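Local coordinates for protein PAN2-PAN3 deadenylation complex catalytic subunit pan2 (Neurospora crassa, PDB 4CZW) that probably shortens mRNA poly(A) tails as the catalytic subunit of the PAN2-PAN3 deadenylation complex, this piece holding its protease-like scaffold and its exonuclease domain, at residues A[2-7]-A[383-388]; A[11-16]-A[361-366]; A[447-452]-A[496-501]. One frame throughout, in Å; residues are numbered along the deposited sequence.

Interaction 1: A[2-7]-A[383-388]; sequences HWSLRP and AWKMPV
Trp-384 presents the nitrogen edge of its indole to the turn at residues 2-7, while the neighbouring Lys-385 runs out beside it to Ser-4. The two successive side chains can both face the turn because they sit in a classic beta bulge opposite Asn-381, just where strand 385-394 of the ubiquitin-protease-like domain begins. CG of Trp-384 lies between its backbone N and carbonyl carbon (chi1 60°), the crowded position, which lays the indole edge along the turn. NE1 donates to the carbonyl O of Arg-6 at 2.7 Å in a nearly straight bond (167°). That oxygen lies close to the ring plane, and so does O of Trp-3, 3.8 Å from CZ2 farther round the same edge; CZ2 also packs 3.9 Å from CA of Ser-4. Lys-385 is fully extended, its chain suited to span the gap, and NZ donates to OG of Ser-4 at 2.7 Å. The same ammonium also binds Thr-379 O and Tyr-13 OH, while OG of Ser-4 has its strongest partner in Glu-376. Tyr-13 meets the Trp-384 ring edge to face. A leucine in place of Trp-384 would probably leave the Arg-6 carbonyl without its donor and open a gap beside the 3-10 segment 3-5. Tryptophan suits the site by joining a broad apolar surface to one N-H. The chemistry therefore implies an N-terminal turn fastened at two polar points across these two segments, with the buried lysine's charge likely to be eased by the oxygens gathered round it.

Interaction 2: A[11-16]-A[361-366]; sequences PEYRIC and WHLFND
A chi1 of -176° swings the amide of Asn-365 away from its own backbone N, and Leu-363, two residues earlier on the strand, adopts a similar torsion (chi1 168°); both side chains thereby extend toward residues 11-16. Strand 361-365 belongs to the mixed sheet of the protease-like scaffold, where it pairs with 339-347 and 368-371, and Asn-365 is the centre of an inverse gamma turn at its end. Leu-363 sets CD2 squarely over one face of the Tyr-13 ring, a CH-pi contact 3.9 Å from the centroid, while its other methyl, CD1, touches CE1 at 3.6 Å. A branched leucine fits here because its two methyls can spread across the aromatic face. The tyrosine's polar end reaches past them to Glu-376. The Asn-365 amide works differently: ND2 donates to O of Arg-14 at 2.6 Å in a nearly straight bond (165°), the acceptor close to the amide plane, and also to O of Glu-12 at 3.1 Å. In the second bond the donor stands above the carbonyl plane, and the bond is more bent. Two backbone carbonyls gripped by one nitrogen fix the course of a segment that has no regular structure, a task that suits asparagine, whose amide oxygen remains to accept. OD1 receives a bond from NE2 of His-341 and, at 3.0 Å, one from a water that also takes the N-H of Cys-16 and donates to OD2 of Asp-366.

Interaction 3: A[447-452]-A[496-501]; sequences EFIRLK and IHIKET
Ile-449 meets Ile-498 tip to tip, the two CD1 methyls 3.6 Å apart. With chi1 at 52°, the longer branch of Ile-449 is tucked over its own backbone, and this rotation turns CD1 toward the loop. Beside them, Leu-451 crosses Glu-500: its CD2 lies 3.7 Å from CB of the glutamate and 3.5 Å from O of Thr-501, and CD1 approaches both CB and CG. Here the glutamate serves through its aliphatic stem, bent at chi2, whereas its carboxylate end turns elsewhere, with OE2 hydrogen-bonded to His-111. Arg-107, on helix 103-109 of the protease-like domain, touches both Leu-451 and Glu-500, so the contact lies where the two domains meet. Strand 441-451 runs through the mixed sheet of the RNase H-like exonuclease fold and also carries Glu-447, which probably binds a catalytic metal. The loop 496-501 connects two other strands of that sheet. Branched aliphatic residues suit this strand, since their methyls can close over a loop whose backbone is not paired with it here. With only van der Waals contact between the two segments, the chemistry implies an adhesion that probably rests on shape and partial exclusion of water rather than on directed bonds.

Interactions 1 and 2 secure one N-terminal segment to the same mixed sheet of the protease-like domain, and interaction 2 is nested within the loop that interaction 1 closes. They adjoin each other, with centres about 12 Å apart and Tyr-13 shared between them. Interaction 2 is the more buried and uses an amide, a water and an aliphatic-aromatic pair; interaction 1 is partly exposed and relies on an indole and an ammonium group. Interaction 3 is a surface contact in the exonuclease domain, its centre about 32 Å from that of interaction 2. It is apolar and closer in sequence, its segments 44 residues apart, whereas the other two join residues more than 340 positions apart.

Interaction 1: A[2-7]-A[383-388]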
loop_
_atom_site.group_PDB
_atom_site.type_symbol
_atom_site.label_atom_id
_atom_site.label_comp_id
_atom_site.label_asym_id
_atom_site.label_seq_id
_atom_site.Cartn_x
_atom_site.Cartn_y
_atom_site.Cartn_z
ATOM N N HIS A 2 -26.080 -14.862 -8.946
ATOM C CA HIS A 2 -25.038 -14.094 -8.265
ATOM C C HIS A 2 -25.336 -12.592 -8.301
ATOM O O HIS A 2 -26.207 -12.141 -9.048
ATOM C CB HIS A 2 -23.665 -14.387 -8.878
ATOM C CG HIS A 2 -23.654 -14.400 -10.374
ATOM N ND1 HIS A 2 -23.996 -15.513 -11.111
ATOM C CD2 HIS A 2 -23.321 -13.442 -11.273
ATOM C CE1 HIS A 2 -23.884 -15.238 -12.398
ATOM N NE2 HIS A 2 -23.476 -13.988 -12.524
ATOM N N TRP A 3 -24.598 -11.834 -7.493
ATOM C CA TRP A 3 -24.882 -10.424 -7.232
ATOM C C TRP A 3 -24.846 -9.515 -8.462
ATOM O O TRP A 3 -25.650 -8.590 -8.571
ATOM C CB TRP A 3 -23.896 -9.894 -6.186
ATOM C CG TRP A 3 -23.945 -10.633 -4.882
ATOM C CD1 TRP A 3 -25.041 -11.204 -4.304
ATOM C CD2 TRP A 3 -22.845 -10.893 -4.000
ATOM N NE1 TRP A 3 -24.692 -11.796 -3.113
ATOM C CE2 TRP A 3 -23.349 -11.621 -2.903
ATOM C CE3 TRP A 3 -21.482 -10.578 -4.030
ATOM C CZ2 TRP A 3 -22.538 -12.038 -1.846
ATOM C CZ3 TRP A 3 -20.679 -10.993 -2.980
ATOM C CH2 TRP A 3 -21.209 -11.716 -1.904
ATOM N N SER A 4 -23.920 -9.773 -9.381
ATOM C CA SER A 4 -23.731 -8.900 -10.535
ATOM C C SER A 4 -24.887 -8.949 -11.533
ATOM O O SER A 4 -24.935 -8.151 -12.473
ATOM C CB SER A 4 -22.424 -9.247 -11.249
ATOM O OG SER A 4 -21.305 -8.929 -10.439
ATOM N N LEU A 5 -25.810 -9.884 -11.333
ATOM C CA LEU A 5 -26.959 -10.028 -12.219
ATOM C C LEU A 5 -28.108 -9.116 -11.799
ATOM O O LEU A 5 -29.086 -8.963 -12.528
ATOM C CB LEU A 5 -27.432 -11.481 -12.248
ATOM C CG LEU A 5 -26.443 -12.511 -12.793
ATOM C CD1 LEU A 5 -27.078 -13.891 -12.834
ATOM C CD2 LEU A 5 -25.954 -12.101 -14.173
ATOM N N ARG A 6 -27.986 -8.512 -10.621
ATOM C CA ARG A 6 -29.021 -7.621 -10.109
ATOM C C ARG A 6 -29.024 -6.288 -10.855
ATOM O O ARG A 6 -27.971 -5.792 -11.254
ATOM C CB ARG A 6 -28.830 -7.390 -8.606
ATOM C CG ARG A 6 -28.742 -8.664 -7.761
ATOM C CD ARG A 6 -30.091 -9.356 -7.581
ATOM N NE ARG A 6 -30.492 -10.110 -8.766
ATOM C CZ ARG A 6 -30.105 -11.354 -9.029
ATOM N NH1 ARG A 6 -29.302 -11.995 -8.191
ATOM N NH2 ARG A 6 -30.521 -11.958 -10.134
ATOM N N PRO A 7 -30.218 -5.701 -11.045
ATOM C CA PRO A 7 -30.352 -4.430 -11.768
ATOM C C PRO A 7 -29.705 -3.265 -11.028
ATOM O O PRO A 7 -29.391 -2.244 -11.639
ATOM C CB PRO A 7 -31.870 -4.241 -11.862
ATOM C CG PRO A 7 -32.418 -5.023 -10.717
ATOM C CD PRO A 7 -31.520 -6.217 -10.592
ATOM N N ALA A 383 -25.510 -1.478 -16.126
ATOM C CA ALA A 383 -26.301 -0.534 -15.348
ATOM C C ALA A 383 -25.503 0.108 -14.217
ATOM O O ALA A 383 -25.703 1.282 -13.905
ATOM C CB ALA A 383 -27.533 -1.219 -14.790
ATOM N N TRP A 384 -24.596 -0.652 -13.608
ATOM C CA TRP A 384 -23.888 -0.158 -12.431
ATOM C C TRP A 384 -22.477 -0.720 -12.234
ATOM O O TRP A 384 -21.659 -0.107 -11.546
ATOM C CB TRP A 384 -24.722 -0.438 -11.175
ATOM C CG TRP A 384 -25.012 -1.891 -10.936
ATOM C CD1 TRP A 384 -26.067 -2.609 -11.419
ATOM C CD2 TRP A 384 -24.238 -2.801 -10.144
ATOM N NE1 TRP A 384 -25.996 -3.911 -10.981
ATOM C CE2 TRP A 384 -24.881 -4.054 -10.197
ATOM C CE3 TRP A 384 -23.061 -2.678 -9.400
ATOM C CZ2 TRP A 384 -24.388 -5.174 -9.532
ATOM C CZ3 TRP A 384 -22.574 -3.791 -8.741
ATOM C CH2 TRP A 384 -23.236 -5.023 -8.812
ATOM N N LYS A 385 -22.179 -1.873 -12.828
ATOM C CA LYS A 385 -20.879 -2.503 -12.600
ATOM C C LYS A 385 -20.003 -2.537 -13.850
ATOM O O LYS A 385 -20.227 -3.342 -14.754
ATOM C CB LYS A 385 -21.061 -3.924 -12.064
ATOM C CG LYS A 385 -19.776 -4.537 -11.534
ATOM C CD LYS A 385 -19.943 -6.002 -11.184
ATOM C CE LYS A 385 -18.624 -6.609 -10.742
ATOM N NZ LYS A 385 -18.723 -8.083 -10.587
HETATM N N MSE A 386 -18.991 -1.673 -13.880
HETATM C CA MSE A 386 -18.081 -1.588 -15.017
HETATM C C MSE A 386 -16.617 -1.522 -14.578
HETATM O O MSE A 386 -16.279 -0.817 -13.628
HETATM C CB MSE A 386 -18.423 -0.372 -15.880
HETATM C CG MSE A 386 -19.605 -0.586 -16.812
HETATM SE SE MSE A 386 -19.155 -1.782 -18.286
HETATM C CE MSE A 386 -20.549 -3.121 -18.051
ATOM N N PRO A 387 -15.742 -2.258 -15.280
ATOM C CA PRO A 387 -14.310 -2.291 -14.970
ATOM C C PRO A 387 -13.592 -1.010 -15.389
ATOM O O PRO A 387 -13.916 -0.432 -16.426
ATOM C CB PRO A 387 -13.808 -3.485 -15.784
ATOM C CG PRO A 387 -14.728 -3.539 -16.949
ATOM C CD PRO A 387 -16.075 -3.118 -16.430
ATOM N N VAL A 388 -12.627 -0.578 -14.584
ATOM C CA VAL A 388 -11.875 0.636 -14.875
ATOM C C VAL A 388 -10.414 0.313 -15.168
ATOM O O VAL A 388 -9.875 0.711 -16.201
ATOM C CB VAL A 388 -11.950 1.638 -13.709
ATOM C CG1 VAL A 388 -11.138 2.883 -14.026
ATOM C CG2 VAL A 388 -13.395 2.001 -13.419
#

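Interaction 2: A[11-16]-A[361-366]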
loop_
_atom_site.group_PDB
_atom_site.type_symbol
_atom_site.label_atom_id
_atom_site.label_comp_id
_atom_site.label_asym_id
_atom_site.label_seq_id
_atom_site.Cartn_x
_atom_site.Cartn_y
_atom_site.Cartn_z
ATOM N N PRO A 11 -26.139 -4.694 -1.440
ATOM C CA PRO A 11 -25.448 -4.134 -0.271
ATOM C C PRO A 11 -23.981 -4.555 -0.178
ATOM O O PRO A 11 -23.178 -3.837 0.418
ATOM C CB PRO A 11 -26.251 -4.690 0.914
ATOM C CG PRO A 11 -27.085 -5.803 0.349
ATOM C CD PRO A 11 -27.371 -5.399 -1.056
ATOM N N GLU A 12 -23.639 -5.697 -0.769
ATOM C CA GLU A 12 -22.259 -6.171 -0.782
ATOM C C GLU A 12 -21.365 -5.276 -1.640
ATOM O O GLU A 12 -20.146 -5.257 -1.469
ATOM C CB GLU A 12 -22.191 -7.614 -1.291
ATOM C CG GLU A 12 -22.860 -8.647 -0.388
ATOM C CD GLU A 12 -24.359 -8.757 -0.613
ATOM O OE1 GLU A 12 -24.948 -7.841 -1.224
ATOM O OE2 GLU A 12 -24.950 -9.769 -0.178
ATOM N N TYR A 13 -21.977 -4.538 -2.561
ATOM C CA TYR A 13 -21.233 -3.672 -3.472
ATOM C C TYR A 13 -21.401 -2.190 -3.151
ATOM O O TYR A 13 -20.741 -1.347 -3.753
ATOM C CB TYR A 13 -21.660 -3.924 -4.920
ATOM C CG TYR A 13 -20.942 -5.071 -5.595
ATOM C CD1 TYR A 13 -19.687 -4.891 -6.160
ATOM C CD2 TYR A 13 -21.524 -6.328 -5.679
ATOM C CE1 TYR A 13 -19.027 -5.933 -6.784
ATOM C CE2 TYR A 13 -20.873 -7.377 -6.299
ATOM C CZ TYR A 13 -19.625 -7.174 -6.850
ATOM O OH TYR A 13 -18.973 -8.215 -7.469
ATOM N N ARG A 14 -22.286 -1.873 -2.210
ATOM C CA ARG A 14 -22.569 -0.481 -1.877
ATOM C C ARG A 14 -21.504 0.123 -0.970
ATOM O O ARG A 14 -20.661 -0.589 -0.419
ATOM C CB ARG A 14 -23.943 -0.358 -1.217
ATOM C CG ARG A 14 -25.093 -0.772 -2.117
ATOM C CD ARG A 14 -26.405 -0.819 -1.356
ATOM N NE ARG A 14 -27.464 -1.445 -2.143
ATOM C CZ ARG A 14 -28.619 -1.867 -1.639
ATOM N NH1 ARG A 14 -28.865 -1.735 -0.343
ATOM N NH2 ARG A 14 -29.525 -2.425 -2.429
ATOM N N ILE A 15 -21.553 1.444 -0.824
ATOM C CA ILE A 15 -20.603 2.168 0.012
ATOM C C ILE A 15 -20.764 1.814 1.490
ATOM O O ILE A 15 -21.863 1.877 2.039
ATOM C CB ILE A 15 -20.752 3.695 -0.150
ATOM C CG1 ILE A 15 -20.439 4.120 -1.589
ATOM C CG2 ILE A 15 -19.850 4.414 0.836
ATOM C CD1 ILE A 15 -20.384 5.618 -1.791
ATOM N N CYS A 16 -19.658 1.444 2.126
ATOM C CA CYS A 16 -19.674 1.085 3.538
ATOM C C CYS A 16 -19.302 2.282 4.408
ATOM O O CYS A 16 -18.212 2.840 4.282
ATOM C CB CYS A 16 -18.723 -0.082 3.801
ATOM S SG CYS A 16 -19.091 -1.558 2.828
ATOM N N TRP A 361 -11.120 -15.906 -5.889
ATOM C CA TRP A 361 -11.514 -14.515 -6.091
ATOM C C TRP A 361 -12.198 -13.927 -4.862
ATOM O O TRP A 361 -13.014 -14.585 -4.215
ATOM C CB TRP A 361 -12.436 -14.401 -7.307
ATOM C CG TRP A 361 -11.770 -14.785 -8.592
ATOM C CD1 TRP A 361 -11.687 -16.036 -9.131
ATOM C CD2 TRP A 361 -11.090 -13.910 -9.502
ATOM N NE1 TRP A 361 -10.999 -15.995 -10.320
ATOM C CE2 TRP A 361 -10.621 -14.703 -10.569
ATOM C CE3 TRP A 361 -10.833 -12.536 -9.516
ATOM C CZ2 TRP A 361 -9.910 -14.164 -11.640
ATOM C CZ3 TRP A 361 -10.127 -12.005 -10.580
ATOM C CH2 TRP A 361 -9.673 -12.817 -11.627
ATOM N N HIS A 362 -11.859 -12.680 -4.549
ATOM C CA HIS A 362 -12.452 -11.983 -3.414
ATOM C C HIS A 362 -12.900 -10.573 -3.787
ATOM O O HIS A 362 -12.274 -9.909 -4.613
ATOM C CB HIS A 362 -11.466 -11.915 -2.246
ATOM C CG HIS A 362 -11.272 -13.220 -1.541
ATOM N ND1 HIS A 362 -10.524 -14.249 -2.070
ATOM C CD2 HIS A 362 -11.731 -13.663 -0.346
ATOM C CE1 HIS A 362 -10.529 -15.270 -1.230
ATOM N NE2 HIS A 362 -11.254 -14.939 -0.177
ATOM N N LEU A 363 -13.985 -10.124 -3.167
ATOM C CA LEU A 363 -14.475 -8.767 -3.361
ATOM C C LEU A 363 -13.959 -7.846 -2.261
ATOM O O LEU A 363 -14.277 -8.031 -1.087
ATOM C CB LEU A 363 -16.004 -8.745 -3.393
ATOM C CG LEU A 363 -16.667 -7.368 -3.315
ATOM C CD1 LEU A 363 -16.259 -6.497 -4.493
ATOM C CD2 LEU A 363 -18.181 -7.503 -3.240
ATOM N N PHE A 364 -13.159 -6.858 -2.646
ATOM C CA PHE A 364 -12.625 -5.897 -1.689
ATOM C C PHE A 364 -13.371 -4.570 -1.762
ATOM O O PHE A 364 -12.895 -3.610 -2.369
ATOM C CB PHE A 364 -11.129 -5.674 -1.926
ATOM C CG PHE A 364 -10.274 -6.856 -1.567
ATOM C CD1 PHE A 364 -9.795 -7.012 -0.276
ATOM C CD2 PHE A 364 -9.949 -7.809 -2.517
ATOM C CE1 PHE A 364 -9.008 -8.098 0.060
ATOM C CE2 PHE A 364 -9.162 -8.897 -2.187
ATOM C CZ PHE A 364 -8.690 -9.041 -0.897
ATOM N N ASN A 365 -14.549 -4.528 -1.147
ATOM C CA ASN A 365 -15.314 -3.293 -1.040
ATOM C C ASN A 365 -14.891 -2.529 0.206
ATOM O O ASN A 365 -15.552 -2.601 1.243
ATOM C CB ASN A 365 -16.815 -3.589 -1.010
ATOM C CG ASN A 365 -17.661 -2.328 -1.006
ATOM O OD1 ASN A 365 -17.155 -1.223 -1.206
ATOM N ND2 ASN A 365 -18.961 -2.491 -0.788
ATOM N N ASP A 366 -13.782 -1.802 0.088
ATOM C CA ASP A 366 -13.157 -1.120 1.218
ATOM C C ASP A 366 -12.853 -2.109 2.343
ATOM O O ASP A 366 -12.124 -3.078 2.137
ATOM C CB ASP A 366 -14.040 0.027 1.719
ATOM C CG ASP A 366 -14.057 1.206 0.765
ATOM O OD1 ASP A 366 -12.975 1.586 0.269
ATOM O OD2 ASP A 366 -15.150 1.751 0.505
HETATM O O HOH W 1 -17.526 0.976 0.825
#

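Interaction 3: A[447-452]-A[496-501]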
loop_
_atom_site.group_PDB
_atom_site.type_symbol
_atom_site.label_atom_id
_atom_site.label_comp_id
_atom_site.label_asym_id
_atom_site.label_seq_id
_atom_site.Cartn_x
_atom_site.Cartn_y
_atom_site.Cartn_z
ATOM N N GLU A 447 2.784 10.655 21.217
ATOM C CA GLU A 447 1.941 11.801 21.543
ATOM C C GLU A 447 1.199 12.281 20.298
ATOM O O GLU A 447 1.752 12.271 19.198
ATOM C CB GLU A 447 2.775 12.938 22.138
ATOM C CG GLU A 447 3.581 12.550 23.370
ATOM C CD GLU A 447 2.710 12.203 24.566
ATOM O OE1 GLU A 447 1.523 12.589 24.580
ATOM O OE2 GLU A 447 3.219 11.541 25.495
ATOM N N PHE A 448 -0.050 12.701 20.474
ATOM C CA PHE A 448 -0.894 13.075 19.341
ATOM C C PHE A 448 -1.117 14.580 19.241
ATOM O O PHE A 448 -0.965 15.313 20.218
ATOM C CB PHE A 448 -2.258 12.381 19.428
ATOM C CG PHE A 448 -2.195 10.879 19.358
ATOM C CD1 PHE A 448 -1.050 10.230 18.928
ATOM C CD2 PHE A 448 -3.296 10.118 19.714
ATOM C CE1 PHE A 448 -1.001 8.849 18.866
ATOM C CE2 PHE A 448 -3.254 8.738 19.651
ATOM C CZ PHE A 448 -2.105 8.104 19.228
ATOM N N ILE A 449 -1.482 15.030 18.043
ATOM C CA ILE A 449 -1.980 16.385 17.833
ATOM C C ILE A 449 -3.198 16.325 16.918
ATOM O O ILE A 449 -3.452 15.302 16.282
ATOM C CB ILE A 449 -0.908 17.319 17.226
ATOM C CG1 ILE A 449 -0.299 16.704 15.964
ATOM C CG2 ILE A 449 0.174 17.635 18.249
ATOM C CD1 ILE A 449 -0.920 17.204 14.674
ATOM N N ARG A 450 -3.948 17.419 16.848
ATOM C CA ARG A 450 -5.153 17.458 16.028
ATOM C C ARG A 450 -4.894 18.095 14.667
ATOM O O ARG A 450 -4.197 19.104 14.565
ATOM C CB ARG A 450 -6.267 18.218 16.750
ATOM C CG ARG A 450 -6.676 17.618 18.083
ATOM C CD ARG A 450 -8.145 17.233 18.076
ATOM N NE ARG A 450 -8.668 17.035 19.425
ATOM C CZ ARG A 450 -9.252 17.989 20.143
ATOM N NH1 ARG A 450 -9.388 19.209 19.641
ATOM N NH2 ARG A 450 -9.701 17.725 21.362
ATOM N N LEU A 451 -5.461 17.497 13.624
ATOM C CA LEU A 451 -5.336 18.029 12.272
ATOM C C LEU A 451 -6.677 18.541 11.756
ATOM O O LEU A 451 -7.714 18.345 12.391
ATOM C CB LEU A 451 -4.779 16.968 11.323
ATOM C CG LEU A 451 -3.308 16.595 11.504
ATOM C CD1 LEU A 451 -2.888 15.564 10.469
ATOM C CD2 LEU A 451 -2.433 17.835 11.412
ATOM N N LYS A 452 -6.649 19.195 10.600
ATOM C CA LYS A 452 -7.857 19.751 10.003
ATOM C C LYS A 452 -8.683 18.670 9.311
ATOM O O LYS A 452 -9.783 18.338 9.754
ATOM C CB LYS A 452 -7.498 20.858 9.009
ATOM C CG LYS A 452 -8.700 21.565 8.404
ATOM C CD LYS A 452 -8.267 22.681 7.467
ATOM C CE LYS A 452 -9.465 23.416 6.887
ATOM N NZ LYS A 452 -9.052 24.516 5.973
ATOM N N ILE A 496 8.030 15.053 15.197
ATOM C CA ILE A 496 7.674 14.986 13.784
ATOM C C ILE A 496 7.444 16.355 13.158
ATOM O O ILE A 496 6.589 17.118 13.606
ATOM C CB ILE A 496 6.409 14.137 13.572
ATOM C CG1 ILE A 496 6.550 12.788 14.281
ATOM C CG2 ILE A 496 6.134 13.948 12.087
ATOM C CD1 ILE A 496 7.775 12.013 13.866
ATOM N N HIS A 497 8.213 16.657 12.117
ATOM C CA HIS A 497 7.977 17.852 11.321
ATOM C C HIS A 497 6.746 17.626 10.455
ATOM O O HIS A 497 6.842 17.111 9.340
ATOM C CB HIS A 497 9.194 18.191 10.457
ATOM C CG HIS A 497 9.044 19.455 9.667
ATOM N ND1 HIS A 497 7.989 20.324 9.843
ATOM C CD2 HIS A 497 9.817 19.997 8.696
ATOM C CE1 HIS A 497 8.116 21.344 9.015
ATOM N NE2 HIS A 497 9.218 21.170 8.307
ATOM N N ILE A 498 5.589 18.011 10.979
ATOM C CA ILE A 498 4.321 17.772 10.305
ATOM C C ILE A 498 4.047 18.823 9.234
ATOM O O ILE A 498 4.008 20.021 9.518
ATOM C CB ILE A 498 3.161 17.747 11.314
ATOM C CG1 ILE A 498 3.415 16.664 12.364
ATOM C CG2 ILE A 498 1.837 17.518 10.603
ATOM C CD1 ILE A 498 2.420 16.657 13.491
ATOM N N LYS A 499 3.859 18.361 8.003
ATOM C CA LYS A 499 3.629 19.250 6.870
ATOM C C LYS A 499 2.143 19.536 6.671
ATOM O O LYS A 499 1.726 19.987 5.604
ATOM C CB LYS A 499 4.227 18.649 5.596
ATOM C CG LYS A 499 5.742 18.506 5.635
ATOM C CD LYS A 499 6.178 17.073 5.369
ATOM C CE LYS A 499 5.761 16.610 3.983
ATOM N NZ LYS A 499 6.223 15.223 3.699
ATOM N N GLU A 500 1.350 19.271 7.704
ATOM C CA GLU A 500 -0.081 19.543 7.664
ATOM C C GLU A 500 -0.414 20.756 8.526
ATOM O O GLU A 500 0.457 21.306 9.200
ATOM C CB GLU A 500 -0.875 18.323 8.140
ATOM C CG GLU A 500 -0.454 17.012 7.495
ATOM C CD GLU A 500 -0.778 16.956 6.015
ATOM O OE1 GLU A 500 -1.850 17.461 5.621
ATOM O OE2 GLU A 500 0.040 16.408 5.247
ATOM N N THR A 501 -1.676 21.173 8.503
ATOM C CA THR A 501 -2.125 22.278 9.340
ATOM C C THR A 501 -2.644 21.756 10.676
ATOM O O THR A 501 -3.646 21.043 10.729
ATOM C CB THR A 501 -3.225 23.106 8.652
ATOM O OG1 THR A 501 -2.688 23.736 7.482
ATOM C CG2 THR A 501 -3.756 24.175 9.594
#